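PDB 6F1S: CglIIR protein from Corynebacterium glutamicum, which forms the H subunit of the CglI restriction endonuclease, a helicase-like NTPase of the DEAD-Z1 type that probably drives DNA restriction, represented here by its C-terminal domain. Local coordinates for residues V122-N136 / W147-G161. Numbering follows the deposited sequence.
Sequences VAHPLLILYRIEGVN and WSSDPIWVPNIKLPG
Trp147 opens the contact by clasping Asn136, its backbone N donating to Asn136 OD1 at 3.0 Å while Asn136 ND2 returns a weak bond to Trp147 O. Ile132 CD1 comes obliquely to the indole, 3.7 Å from Trp147 CZ2; the indole NE1 is bonded to Val102 O. Asp150, with CG anti to the backbone N (chi1 -177°), brings OD1 to Gly134 N (2.9 Å), met on the syn side but out of the carboxylate plane. A cis peptide leads into Pro151, whose CB and CG lie over one face of the Arg131 guanidinium, toward its rim on the NH2 side.

From Ile152 to Lys158 the chain pairs antiparallel with strand 126-132 through eight backbone hydrogen bonds, joining neighbouring strands of the five-stranded mixed sheet. Ile152 CG2 packs on Ile132 CB (3.7 Å). Trp153 receives Arg131 CB over the face of its six-membered ring in a CH-pi contact, 3.5 Å from CB to the centroid and 5° off the normal, while Trp153 CE3 meets Leu129 CB at 3.5 Å. The extended Arg131 chain crosses the indole and turns its guanidinium 81° from the ring plane; NH1 pairs with Glu133 OE1 (2.9 Å), and NE with Asp36 of helix 32-46, which also accepts from Trp153 NE1. Pro155 fits against Leu129 CD2 and Leu127 CD1. Asn156 lies beside Ile128, its ND2 bonded to Asn21. Beyond Lys158, Pro160 closes on Pro125.

Asp36 and Glu133 thus hold the arginine at two points and would favour its charged form, while the indole packs against its aliphatic stem without a cation-pi stack.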
ATOM      1  N   VAL A 122      11.438  -8.542  -8.422  1.00 32.03           N
ATOM      2  CA  VAL A 122      10.753  -9.524  -9.261  1.00 35.20           C
ATOM      3  C   VAL A 122      10.557 -10.867  -8.562  1.00 36.09           C
ATOM      4  O   VAL A 122       9.981 -11.790  -9.134  1.00 38.91           O
ATOM      5  CB  VAL A 122      11.515  -9.765 -10.585  1.00 37.17           C
ATOM      6  CG1 VAL A 122      11.486  -8.510 -11.450  1.00 37.76           C
ATOM      7  CG2 VAL A 122      12.945 -10.199 -10.312  1.00 37.39           C
ATOM      8  N   ALA A 123      11.026 -10.974  -7.324  1.00 34.92           N
ATOM      9  CA  ALA A 123      10.886 -12.209  -6.564  1.00 35.07           C
ATOM     10  C   ALA A 123       9.772 -12.113  -5.531  1.00 34.63           C
ATOM     11  O   ALA A 123       8.891 -12.968  -5.474  1.00 35.57           O
ATOM     12  CB  ALA A 123      12.198 -12.562  -5.884  1.00 35.74           C
ATOM     13  N   HIS A 124       9.818 -11.071  -4.711  1.00 34.17           N
ATOM     14  CA  HIS A 124       8.863 -10.919  -3.620  1.00 34.13           C
ATOM     15  C   HIS A 124       7.605 -10.182  -4.053  1.00 29.79           C
ATOM     16  O   HIS A 124       7.683  -9.152  -4.724  1.00 27.50           O
ATOM     17  CB  HIS A 124       9.500 -10.166  -2.446  1.00 38.60           C
ATOM     18  CG  HIS A 124      10.645 -10.887  -1.804  1.00 43.04           C
ATOM     19  ND1 HIS A 124      10.467 -11.927  -0.918  1.00 44.63           N
ATOM     20  CD2 HIS A 124      11.982 -10.704  -1.908  1.00 45.07           C
ATOM     21  CE1 HIS A 124      11.646 -12.362  -0.512  1.00 46.36           C
ATOM     22  NE2 HIS A 124      12.582 -11.636  -1.097  1.00 47.20           N
ATOM     23  N   PRO A 125       6.434 -10.712  -3.673  1.00 27.21           N
ATOM     24  CA  PRO A 125       5.223  -9.891  -3.737  1.00 24.11           C
ATOM     25  C   PRO A 125       5.485  -8.600  -2.972  1.00 22.31           C
ATOM     26  O   PRO A 125       6.022  -8.661  -1.867  1.00 24.05           O
ATOM     27  CB  PRO A 125       4.167 -10.754  -3.048  1.00 22.74           C
ATOM     28  CG  PRO A 125       4.671 -12.148  -3.188  1.00 23.64           C
ATOM     29  CD  PRO A 125       6.166 -12.060  -3.144  1.00 25.63           C
ATOM     30  N   LEU A 126       5.146  -7.460  -3.559  1.00 18.43           N
ATOM     31  CA  LEU A 126       5.564  -6.180  -3.014  1.00 18.12           C
ATOM     32  C   LEU A 126       4.381  -5.313  -2.584  1.00 16.73           C
ATOM     33  O   LEU A 126       3.446  -5.099  -3.353  1.00 15.96           O
ATOM     34  CB  LEU A 126       6.416  -5.428  -4.046  1.00 19.15           C
ATOM     35  CG  LEU A 126       6.939  -4.054  -3.635  1.00 20.79           C
ATOM     36  CD1 LEU A 126       7.863  -4.168  -2.433  1.00 19.27           C
ATOM     37  CD2 LEU A 126       7.651  -3.371  -4.794  1.00 22.20           C
ATOM     38  N   LEU A 127       4.429  -4.828  -1.346  1.00 14.75           N
ATOM     39  CA  LEU A 127       3.466  -3.840  -0.860  1.00 12.43           C
ATOM     40  C   LEU A 127       4.188  -2.555  -0.469  1.00 13.44           C
ATOM     41  O   LEU A 127       5.054  -2.553   0.408  1.00 14.11           O
ATOM     42  CB  LEU A 127       2.669  -4.379   0.336  1.00 12.23           C
ATOM     43  CG  LEU A 127       1.720  -3.401   1.053  1.00 13.66           C
ATOM     44  CD1 LEU A 127       0.537  -3.013   0.172  1.00 11.83           C
ATOM     45  CD2 LEU A 127       1.228  -3.947   2.399  1.00  8.87           C
ATOM     46  N   ILE A 128       3.839  -1.464  -1.138  1.00 13.42           N
ATOM     47  CA  ILE A 128       4.377  -0.157  -0.796  1.00 13.17           C
ATOM     48  C   ILE A 128       3.268   0.690  -0.185  1.00 13.99           C
ATOM     49  O   ILE A 128       2.215   0.870  -0.794  1.00 14.63           O
ATOM     50  CB  ILE A 128       4.967   0.558  -2.033  1.00 13.09           C
ATOM     51  CG1 ILE A 128       6.049  -0.311  -2.689  1.00 12.46           C
ATOM     52  CG2 ILE A 128       5.512   1.921  -1.656  1.00  8.31           C
ATOM     53  CD1 ILE A 128       6.716   0.337  -3.909  1.00 12.98           C
ATOM     54  N   LEU A 129       3.496   1.196   1.023  1.00 13.00           N
ATOM     55  CA  LEU A 129       2.508   2.040   1.688  1.00 13.89           C
ATOM     56  C   LEU A 129       3.024   3.474   1.832  1.00 14.07           C
ATOM     57  O   LEU A 129       4.105   3.709   2.368  1.00 13.21           O
ATOM     58  CB  LEU A 129       2.135   1.458   3.057  1.00 13.99           C
ATOM     59  CG  LEU A 129       1.266   0.192   3.014  1.00 13.65           C
ATOM     60  CD1 LEU A 129       1.238  -0.541   4.355  1.00 14.05           C
ATOM     61  CD2 LEU A 129      -0.139   0.524   2.576  1.00 13.14           C
ATOM     62  N   TYR A 130       2.244   4.424   1.325  1.00 13.82           N
ATOM     63  CA  TYR A 130       2.582   5.840   1.412  1.00 14.49           C
ATOM     64  C   TYR A 130       1.696   6.541   2.431  1.00 15.36           C
ATOM     65  O   TYR A 130       0.466   6.502   2.318  1.00 15.63           O
ATOM     66  CB  TYR A 130       2.432   6.530   0.051  1.00 14.40           C
ATOM     67  CG  TYR A 130       3.676   6.548  -0.811  1.00 15.36           C
ATOM     68  CD1 TYR A 130       4.613   5.531  -0.736  1.00 15.90           C
ATOM     69  CD2 TYR A 130       3.908   7.588  -1.708  1.00 15.39           C
ATOM     70  CE1 TYR A 130       5.746   5.541  -1.530  1.00 15.74           C
ATOM     71  CE2 TYR A 130       5.041   7.609  -2.500  1.00 15.60           C
ATOM     72  CZ  TYR A 130       5.957   6.581  -2.404  1.00 16.18           C
ATOM     73  OH  TYR A 130       7.093   6.579  -3.183  1.00 15.50           O
ATOM     74  N   ARG A 131       2.316   7.180   3.419  1.00 14.78           N
ATOM     75  CA  ARG A 131       1.573   7.944   4.416  1.00 14.28           C
ATOM     76  C   ARG A 131       1.498   9.405   3.997  1.00 13.73           C
ATOM     77  O   ARG A 131       2.515  10.075   3.873  1.00 11.41           O
ATOM     78  CB  ARG A 131       2.216   7.817   5.800  1.00 14.96           C
ATOM     79  CG  ARG A 131       1.348   8.310   6.960  1.00 14.47           C
ATOM     80  CD  ARG A 131       2.127   8.292   8.270  1.00 15.28           C
ATOM     81  NE  ARG A 131       1.292   8.600   9.426  1.00 15.78           N
ATOM     82  CZ  ARG A 131       1.048   9.831   9.864  1.00 17.19           C
ATOM     83  NH1 ARG A 131       1.572  10.876   9.234  1.00 15.81           N
ATOM     84  NH2 ARG A 131       0.278  10.019  10.928  1.00 17.55           N
ATOM     85  N   ILE A 132       0.284   9.890   3.772  1.00 17.42           N
ATOM     86  CA  ILE A 132       0.076  11.262   3.325  1.00 18.19           C
ATOM     87  C   ILE A 132      -0.727  12.044   4.350  1.00 20.53           C
ATOM     88  O   ILE A 132      -1.827  11.637   4.727  1.00 19.48           O
ATOM     89  CB  ILE A 132      -0.650  11.312   1.972  1.00 16.34           C
ATOM     90  CG1 ILE A 132       0.163  10.575   0.913  1.00 14.70           C
ATOM     91  CG2 ILE A 132      -0.909  12.756   1.552  1.00 15.44           C
ATOM     92  CD1 ILE A 132      -0.552  10.422  -0.408  1.00 15.46           C
ATOM     93  N   GLU A 133      -0.171  13.170   4.788  1.00 24.42           N
ATOM     94  CA  GLU A 133      -0.788  13.992   5.820  1.00 27.42           C
ATOM     95  C   GLU A 133      -0.649  15.477   5.492  1.00 26.20           C
ATOM     96  O   GLU A 133       0.363  15.903   4.949  1.00 24.98           O
ATOM     97  CB  GLU A 133      -0.154  13.687   7.178  1.00 32.09           C
ATOM     98  CG  GLU A 133      -0.797  14.388   8.355  1.00 38.73           C
ATOM     99  CD  GLU A 133       0.132  14.478   9.552  1.00 44.70           C
ATOM    100  OE1 GLU A 133       0.478  13.428  10.131  1.00 43.76           O
ATOM    101  OE2 GLU A 133       0.523  15.607   9.910  1.00 51.85           O
ATOM    102  N   GLY A 134      -1.674  16.260   5.819  1.00 26.69           N
ATOM    103  CA  GLY A 134      -1.619  17.706   5.679  1.00 24.73           C
ATOM    104  C   GLY A 134      -1.737  18.194   4.249  1.00 23.66           C
ATOM    105  O   GLY A 134      -1.090  19.162   3.858  1.00 24.59           O
ATOM    106  N   VAL A 135      -2.583  17.525   3.475  1.00 24.00           N
ATOM    107  CA  VAL A 135      -2.757  17.806   2.056  1.00 24.04           C
ATOM    108  C   VAL A 135      -4.220  18.151   1.759  1.00 26.85           C
ATOM    109  O   VAL A 135      -4.520  18.967   0.879  1.00 26.44           O
ATOM    110  CB  VAL A 135      -2.292  16.590   1.208  1.00 24.81           C
ATOM    111  CG1 VAL A 135      -3.073  16.465  -0.080  1.00 25.33           C
ATOM    112  CG2 VAL A 135      -0.798  16.667   0.937  1.00 24.51           C
ATOM    113  N   ASN A 136      -5.120  17.542   2.523  1.00 30.12           N
ATOM    114  CA  ASN A 136      -6.558  17.664   2.295  1.00 34.67           C
ATOM    115  C   ASN A 136      -7.094  19.088   2.410  1.00 39.13           C
ATOM    116  O   ASN A 136      -7.881  19.522   1.569  1.00 39.64           O
ATOM    117  CB  ASN A 136      -7.318  16.754   3.267  1.00 34.38           C
ATOM    118  CG  ASN A 136      -7.396  15.320   2.780  1.00 34.52           C
ATOM    119  OD1 ASN A 136      -6.820  14.969   1.751  1.00 33.58           O
ATOM    120  ND2 ASN A 136      -8.115  14.482   3.518  1.00 35.45           N
ATOM    121  N   TRP A 147      -8.129  12.990  -0.100  1.00 24.18           N
ATOM    122  CA  TRP A 147      -8.103  11.611   0.364  1.00 23.57           C
ATOM    123  C   TRP A 147      -9.210  11.436   1.401  1.00 24.32           C
ATOM    124  O   TRP A 147      -9.678  12.414   1.970  1.00 25.22           O
ATOM    125  CB  TRP A 147      -6.735  11.247   0.948  1.00 21.01           C
ATOM    126  CG  TRP A 147      -5.589  11.425  -0.018  1.00 20.97           C
ATOM    127  CD1 TRP A 147      -4.756  12.504  -0.106  1.00 20.01           C
ATOM    128  CD2 TRP A 147      -5.152  10.502  -1.030  1.00 19.27           C
ATOM    129  NE1 TRP A 147      -3.830  12.310  -1.105  1.00 18.23           N
ATOM    130  CE2 TRP A 147      -4.051  11.087  -1.687  1.00 18.19           C
ATOM    131  CE3 TRP A 147      -5.584   9.234  -1.441  1.00 18.69           C
ATOM    132  CZ2 TRP A 147      -3.375  10.453  -2.732  1.00 18.86           C
ATOM    133  CZ3 TRP A 147      -4.911   8.606  -2.482  1.00 18.92           C
ATOM    134  CH2 TRP A 147      -3.818   9.215  -3.112  1.00 18.20           C
ATOM    135  N   SER A 148      -9.624  10.197   1.644  1.00 24.66           N
ATOM    136  CA  SER A 148     -10.778   9.933   2.500  1.00 26.23           C
ATOM    137  C   SER A 148     -10.497  10.256   3.962  1.00 27.73           C
ATOM    138  O   SER A 148     -11.421  10.372   4.762  1.00 29.08           O
ATOM    139  CB  SER A 148     -11.228   8.475   2.367  1.00 26.05           C
ATOM    140  OG  SER A 148     -10.205   7.581   2.774  1.00 26.78           O
ATOM    141  N   SER A 149      -9.224  10.401   4.311  1.00 27.97           N
ATOM    142  CA  SER A 149      -8.860  10.767   5.673  1.00 28.14           C
ATOM    143  C   SER A 149      -7.504  11.454   5.737  1.00 29.65           C
ATOM    144  O   SER A 149      -6.691  11.359   4.815  1.00 30.69           O
ATOM    145  CB  SER A 149      -8.859   9.538   6.587  1.00 28.10           C
ATOM    146  OG  SER A 149      -7.826   8.636   6.239  1.00 27.48           O
ATOM    147  N   ASP A 150      -7.286  12.157   6.841  1.00 31.22           N
ATOM    148  CA  ASP A 150      -6.020  12.796   7.132  1.00 30.78           C
ATOM    149  C   ASP A 150      -5.615  12.390   8.546  1.00 30.25           C
ATOM    150  O   ASP A 150      -6.272  12.768   9.511  1.00 30.13           O
ATOM    151  CB  ASP A 150      -6.131  14.320   7.001  1.00 32.15           C
ATOM    152  CG  ASP A 150      -4.804  15.030   7.233  1.00 33.28           C
ATOM    153  OD1 ASP A 150      -3.753  14.465   6.884  1.00 33.83           O
ATOM    154  OD2 ASP A 150      -4.805  16.154   7.768  1.00 35.39           O
ATOM    155  N   PRO A 151      -4.538  11.596   8.678  1.00 30.09           N
ATOM    156  CA  PRO A 151      -3.684  11.108   7.593  1.00 28.64           C
ATOM    157  C   PRO A 151      -4.294   9.930   6.847  1.00 26.40           C
ATOM    158  O   PRO A 151      -5.249   9.321   7.329  1.00 26.04           O
ATOM    159  CB  PRO A 151      -2.420  10.672   8.325  1.00 29.31           C
ATOM    160  CG  PRO A 151      -2.945  10.160   9.631  1.00 30.97           C
ATOM    161  CD  PRO A 151      -4.117  11.055   9.984  1.00 30.59           C
ATOM    162  N   ILE A 152      -3.739   9.620   5.680  1.00 24.31           N
ATOM    163  CA  ILE A 152      -4.147   8.453   4.913  1.00 21.60           C
ATOM    164  C   ILE A 152      -2.919   7.584   4.652  1.00 19.95           C
ATOM    165  O   ILE A 152      -1.790   8.077   4.642  1.00 19.61           O
ATOM    166  CB  ILE A 152      -4.818   8.857   3.569  1.00 25.04           C
ATOM    167  CG1 ILE A 152      -5.533   7.668   2.919  1.00 25.53           C
ATOM    168  CG2 ILE A 152      -3.796   9.458   2.601  1.00 24.30           C
ATOM    169  CD1 ILE A 152      -6.743   7.185   3.665  1.00 25.16           C
ATOM    170  N   TRP A 153      -3.137   6.287   4.477  1.00 19.87           N
ATOM    171  CA  TRP A 153      -2.117   5.399   3.935  1.00 17.61           C
ATOM    172  C   TRP A 153      -2.608   4.918   2.578  1.00 18.55           C
ATOM    173  O   TRP A 153      -3.755   4.481   2.456  1.00 18.79           O
ATOM    174  CB  TRP A 153      -1.855   4.206   4.854  1.00 15.51           C
ATOM    175  CG  TRP A 153      -1.021   4.493   6.057  1.00 15.09           C
ATOM    176  CD1 TRP A 153      -1.468   4.831   7.299  1.00 16.78           C
ATOM    177  CD2 TRP A 153       0.412   4.441   6.149  1.00 15.25           C
ATOM    178  NE1 TRP A 153      -0.409   5.003   8.156  1.00 16.95           N
ATOM    179  CE2 TRP A 153       0.757   4.768   7.476  1.00 15.68           C
ATOM    180  CE3 TRP A 153       1.434   4.158   5.235  1.00 14.93           C
ATOM    181  CZ2 TRP A 153       2.080   4.815   7.917  1.00 13.23           C
ATOM    182  CZ3 TRP A 153       2.750   4.207   5.675  1.00 14.51           C
ATOM    183  CH2 TRP A 153       3.059   4.533   7.004  1.00 14.63           C
ATOM    184  N   VAL A 154      -1.760   5.012   1.561  1.00 15.73           N
ATOM    185  CA  VAL A 154      -2.135   4.560   0.226  1.00 15.12           C
ATOM    186  C   VAL A 154      -1.327   3.319  -0.169  1.00 14.74           C
ATOM    187  O   VAL A 154      -0.098   3.342  -0.151  1.00 17.97           O
ATOM    188  CB  VAL A 154      -1.933   5.669  -0.822  1.00 14.78           C
ATOM    189  CG1 VAL A 154      -2.527   5.251  -2.150  1.00 13.53           C
ATOM    190  CG2 VAL A 154      -2.555   6.976  -0.343  1.00 14.40           C
ATOM    191  N   PRO A 155      -2.019   2.226  -0.507  1.00 14.55           N
ATOM    192  CA  PRO A 155      -1.341   0.976  -0.859  1.00 14.04           C
ATOM    193  C   PRO A 155      -1.010   0.842  -2.348  1.00 14.02           C
ATOM    194  O   PRO A 155      -1.798   1.219  -3.207  1.00 14.85           O
ATOM    195  CB  PRO A 155      -2.359  -0.086  -0.440  1.00 13.53           C
ATOM    196  CG  PRO A 155      -3.678   0.580  -0.704  1.00 13.56           C
ATOM    197  CD  PRO A 155      -3.479   2.046  -0.384  1.00 14.35           C
ATOM    198  N   ASN A 156       0.167   0.302  -2.632  1.00 13.55           N
ATOM    199  CA  ASN A 156       0.574  -0.025  -3.989  1.00 13.58           C
ATOM    200  C   ASN A 156       1.077  -1.455  -3.989  1.00 13.96           C
ATOM    201  O   ASN A 156       2.005  -1.786  -3.264  1.00 14.41           O
ATOM    202  CB  ASN A 156       1.657   0.938  -4.490  1.00 13.91           C
ATOM    203  CG  ASN A 156       2.236   0.526  -5.836  1.00 16.12           C
ATOM    204  OD1 ASN A 156       1.871   1.076  -6.875  1.00 19.01           O
ATOM    205  ND2 ASN A 156       3.150  -0.440  -5.822  1.00 16.04           N
ATOM    206  N   ILE A 157       0.448  -2.309  -4.787  1.00 15.51           N
ATOM    207  CA  ILE A 157       0.800  -3.720  -4.804  1.00 18.53           C
ATOM    208  C   ILE A 157       1.401  -4.120  -6.141  1.00 19.77           C
ATOM    209  O   ILE A 157       1.127  -3.502  -7.171  1.00 19.80           O
ATOM    210  CB  ILE A 157      -0.425  -4.613  -4.518  1.00 20.86           C
ATOM    211  CG1 ILE A 157      -1.503  -4.371  -5.575  1.00 24.03           C
ATOM    212  CG2 ILE A 157      -0.971  -4.344  -3.119  1.00 19.75           C
ATOM    213  CD1 ILE A 157      -2.752  -5.195  -5.386  1.00 25.82           C
ATOM    214  N   LYS A 158       2.230  -5.155  -6.110  1.00 21.84           N
ATOM    215  CA  LYS A 158       2.867  -5.671  -7.308  1.00 22.51           C
ATOM    216  C   LYS A 158       3.197  -7.142  -7.102  1.00 22.24           C
ATOM    217  O   LYS A 158       3.917  -7.496  -6.170  1.00 22.66           O
ATOM    218  CB  LYS A 158       4.126  -4.867  -7.636  1.00 22.47           C
ATOM    219  CG  LYS A 158       4.891  -5.343  -8.862  1.00 25.48           C
ATOM    220  CD  LYS A 158       6.056  -4.400  -9.153  1.00 26.82           C
ATOM    221  CE  LYS A 158       6.827  -4.820 -10.389  1.00 28.74           C
ATOM    222  NZ  LYS A 158       7.644  -6.034 -10.134  1.00 29.08           N
ATOM    223  N   LEU A 159       2.648  -7.998  -7.957  1.00 22.96           N
ATOM    224  CA  LEU A 159       2.926  -9.431  -7.886  1.00 25.40           C
ATOM    225  C   LEU A 159       4.191  -9.754  -8.684  1.00 28.22           C
ATOM    226  O   LEU A 159       4.506  -9.068  -9.658  1.00 27.71           O
ATOM    227  CB  LEU A 159       1.724 -10.240  -8.395  1.00 24.52           C
ATOM    228  CG  LEU A 159       0.484 -10.288  -7.485  1.00 23.14           C
ATOM    229  CD1 LEU A 159      -0.702 -10.901  -8.196  1.00 23.61           C
ATOM    230  CD2 LEU A 159       0.762 -11.058  -6.210  1.00 22.22           C
ATOM    231  N   PRO A 160       4.934 -10.793  -8.261  1.00 31.68           N
ATOM    232  CA  PRO A 160       6.192 -11.139  -8.938  1.00 34.57           C
ATOM    233  C   PRO A 160       5.966 -11.663 -10.358  1.00 38.67           C
ATOM    234  O   PRO A 160       4.921 -12.251 -10.646  1.00 38.17           O
ATOM    235  CB  PRO A 160       6.793 -12.221  -8.034  1.00 34.05           C
ATOM    236  CG  PRO A 160       5.630 -12.802  -7.299  1.00 33.20           C
ATOM    237  CD  PRO A 160       4.653 -11.679  -7.116  1.00 32.11           C
ATOM    238  N   GLY A 161       6.939 -11.435 -11.236  1.00 42.94           N
ATOM    239  CA  GLY A 161       6.811 -11.806 -12.634  1.00 46.45           C
ATOM    240  C   GLY A 161       7.205 -10.677 -13.567  1.00 49.40           C
ATOM    241  O   GLY A 161       7.918  -9.751 -13.173  1.00 49.03           O
TER
HETATM  242  O   HOH W   1       6.820  -7.947  -7.172  1.00 32.33           O
HETATM  243  O   HOH W   2      -4.357  12.766   3.589  1.00 25.73           O
HETATM  244  O   HOH W   3      -4.054  15.295   3.919  1.00 21.69           O